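Local coordinates for hypothetical protein PH0435 (Pyrococcus horikoshii, PDB 2YV4) that probably takes part in making threonylcarbamoyl-AMP for tRNA modification, here as the C-terminal domain of a Sua5-type synthase, at residues 25-30 against 75-80. Sequence-based numbering, arbitrary orientation.
Sequences KELKER and VVIAEG
L27, the residue that reaches V75 and I77, sits in a helical turn held by the bond from E29 N to K25 O at 2.9 Å; R30 N bonds weakly to both E26 O (3.2 Å) and L27 O (3.0 Å). This is a late turn of helix 13-29, lying against one face of the parallel sheet. The helix links strand 5-11 to strand 34-38 in a beta-alpha-beta crossover, and strand 75-81 runs between those two strands, so the crossover passes over the segment 75-80.

The contact itself is wholly apolar and small, 112 Å² with both sides summed, and the nearest CA atoms, of L27 and V75, are 8.1 Å apart. One methyl, L27 CD1, carries it. With CD1 swung out extended from CA (chi2 175°), the leucine puts this methyl between two neighbours on the same face of the strand. V75 lies across it at about a right angle, and V75 CG1 comes to 3.9 Å from L27 CD1. I77 meets the leucine tip to tip: its CG1 arm is stretched out (chi2 173°), bringing I77 CD1 within 3.9 Å of L27 CD1. V76, in between, turns its CB to the other face.

Neighbouring side chains continue the apolar layer between helix and sheet. L27 and I77 both rest on V34 of strand 34-38, I77 also packs on L23 and V24 one turn back along the helix, and V75 reaches I7 of strand 5-11. L27 CD1 fits between V75 CG1 and I77 CD1, which are 5.5 Å apart and do not touch each other.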
loop_
_atom_site.group_PDB
_atom_site.type_symbol
_atom_site.label_atom_id
_atom_site.label_comp_id
_atom_site.label_asym_id
_atom_site.label_seq_id
_atom_site.Cartn_x
_atom_site.Cartn_y
_atom_site.Cartn_z
ATOM N N LYS A 25 -7.205 8.405 6.651
ATOM C CA LYS A 25 -8.105 9.099 7.562
ATOM C C LYS A 25 -9.476 8.435 7.545
ATOM O O LYS A 25 -10.067 8.194 8.595
ATOM C CB LYS A 25 -8.240 10.571 7.168
ATOM C CG LYS A 25 -7.007 11.398 7.445
ATOM C CD LYS A 25 -7.147 12.782 6.838
ATOM C CE LYS A 25 -5.884 13.602 7.019
ATOM N NZ LYS A 25 -6.002 14.917 6.335
ATOM N N GLU A 26 -9.975 8.134 6.349
ATOM C CA GLU A 26 -11.275 7.494 6.210
ATOM C C GLU A 26 -11.322 6.149 6.924
ATOM O O GLU A 26 -12.258 5.866 7.673
ATOM C CB GLU A 26 -11.615 7.299 4.733
ATOM C CG GLU A 26 -12.162 8.543 4.045
ATOM C CD GLU A 26 -12.209 8.396 2.532
ATOM O OE1 GLU A 26 -12.376 7.254 2.050
ATOM O OE2 GLU A 26 -12.087 9.419 1.823
ATOM N N LEU A 27 -10.312 5.321 6.694
ATOM C CA LEU A 27 -10.266 4.014 7.327
ATOM C C LEU A 27 -10.169 4.143 8.849
ATOM O O LEU A 27 -10.854 3.428 9.580
ATOM C CB LEU A 27 -9.088 3.210 6.766
ATOM C CG LEU A 27 -9.231 2.918 5.266
ATOM C CD1 LEU A 27 -7.989 2.226 4.728
ATOM C CD2 LEU A 27 -10.469 2.056 5.037
ATOM N N LYS A 28 -9.333 5.061 9.324
ATOM C CA LYS A 28 -9.182 5.255 10.764
ATOM C C LYS A 28 -10.508 5.657 11.399
ATOM O O LYS A 28 -10.917 5.092 12.411
ATOM C CB LYS A 28 -8.139 6.331 11.068
ATOM C CG LYS A 28 -6.693 5.866 11.022
ATOM C CD LYS A 28 -5.789 6.983 11.506
ATOM C CE LYS A 28 -4.330 6.583 11.549
ATOM N NZ LYS A 28 -3.485 7.731 11.996
ATOM N N GLU A 29 -11.182 6.632 10.797
ATOM C CA GLU A 29 -12.458 7.102 11.322
ATOM C C GLU A 29 -13.485 5.975 11.389
ATOM O O GLU A 29 -14.431 6.037 12.172
ATOM C CB GLU A 29 -12.996 8.251 10.466
ATOM C CG GLU A 29 -14.270 8.885 11.012
ATOM C CD GLU A 29 -14.104 9.432 12.424
ATOM O OE1 GLU A 29 -13.258 10.331 12.626
ATOM O OE2 GLU A 29 -14.822 8.964 13.332
ATOM N N ARG A 30 -13.290 4.945 10.570
ATOM C CA ARG A 30 -14.194 3.798 10.548
ATOM C C ARG A 30 -13.769 2.725 11.546
ATOM O O ARG A 30 -14.486 1.742 11.750
ATOM C CB ARG A 30 -14.256 3.193 9.145
ATOM C CG ARG A 30 -15.045 4.017 8.139
ATOM C CD ARG A 30 -14.819 3.506 6.726
ATOM N NE ARG A 30 -15.099 2.077 6.601
ATOM C CZ ARG A 30 -14.790 1.347 5.534
ATOM N NH1 ARG A 30 -14.190 1.909 4.495
ATOM N NH2 ARG A 30 -15.078 0.053 5.509
ATOM N N VAL A 75 -6.611 -3.326 7.013
ATOM C CA VAL A 75 -6.474 -2.972 5.605
ATOM C C VAL A 75 -5.062 -2.476 5.302
ATOM O O VAL A 75 -4.487 -1.703 6.068
ATOM C CB VAL A 75 -7.482 -1.870 5.211
ATOM C CG1 VAL A 75 -7.323 -1.504 3.738
ATOM C CG2 VAL A 75 -8.898 -2.348 5.490
ATOM N N VAL A 76 -4.512 -2.939 4.185
ATOM C CA VAL A 76 -3.177 -2.550 3.756
ATOM C C VAL A 76 -3.294 -1.777 2.453
ATOM O O VAL A 76 -3.887 -2.258 1.493
ATOM C CB VAL A 76 -2.270 -3.787 3.507
ATOM C CG1 VAL A 76 -0.936 -3.353 2.895
ATOM C CG2 VAL A 76 -2.019 -4.523 4.813
ATOM N N ILE A 77 -2.745 -0.571 2.427
ATOM C CA ILE A 77 -2.773 0.240 1.215
ATOM C C ILE A 77 -1.386 0.159 0.606
ATOM O O ILE A 77 -0.392 0.471 1.265
ATOM C CB ILE A 77 -3.093 1.715 1.522
ATOM C CG1 ILE A 77 -4.488 1.824 2.148
ATOM C CG2 ILE A 77 -3.003 2.543 0.239
ATOM C CD1 ILE A 77 -4.828 3.227 2.654
ATOM N N ALA A 78 -1.313 -0.295 -0.639
ATOM C CA ALA A 78 -0.034 -0.395 -1.326
ATOM C C ALA A 78 0.038 0.751 -2.320
ATOM O O ALA A 78 -0.818 0.883 -3.187
ATOM C CB ALA A 78 0.081 -1.739 -2.049
ATOM N N GLU A 79 1.055 1.584 -2.166
ATOM C CA GLU A 79 1.276 2.738 -3.031
ATOM C C GLU A 79 1.710 2.257 -4.420
ATOM O O GLU A 79 2.717 1.567 -4.544
ATOM C CB GLU A 79 2.369 3.604 -2.405
ATOM C CG GLU A 79 2.569 4.967 -3.014
ATOM C CD GLU A 79 3.663 5.733 -2.294
ATOM O OE1 GLU A 79 3.582 5.847 -1.048
ATOM O OE2 GLU A 79 4.604 6.213 -2.965
ATOM N N GLY A 80 0.949 2.613 -5.454
ATOM C CA GLY A 80 1.296 2.197 -6.805
ATOM C C GLY A 80 1.425 3.367 -7.768
ATOM O O GLY A 80 0.548 3.578 -8.610
#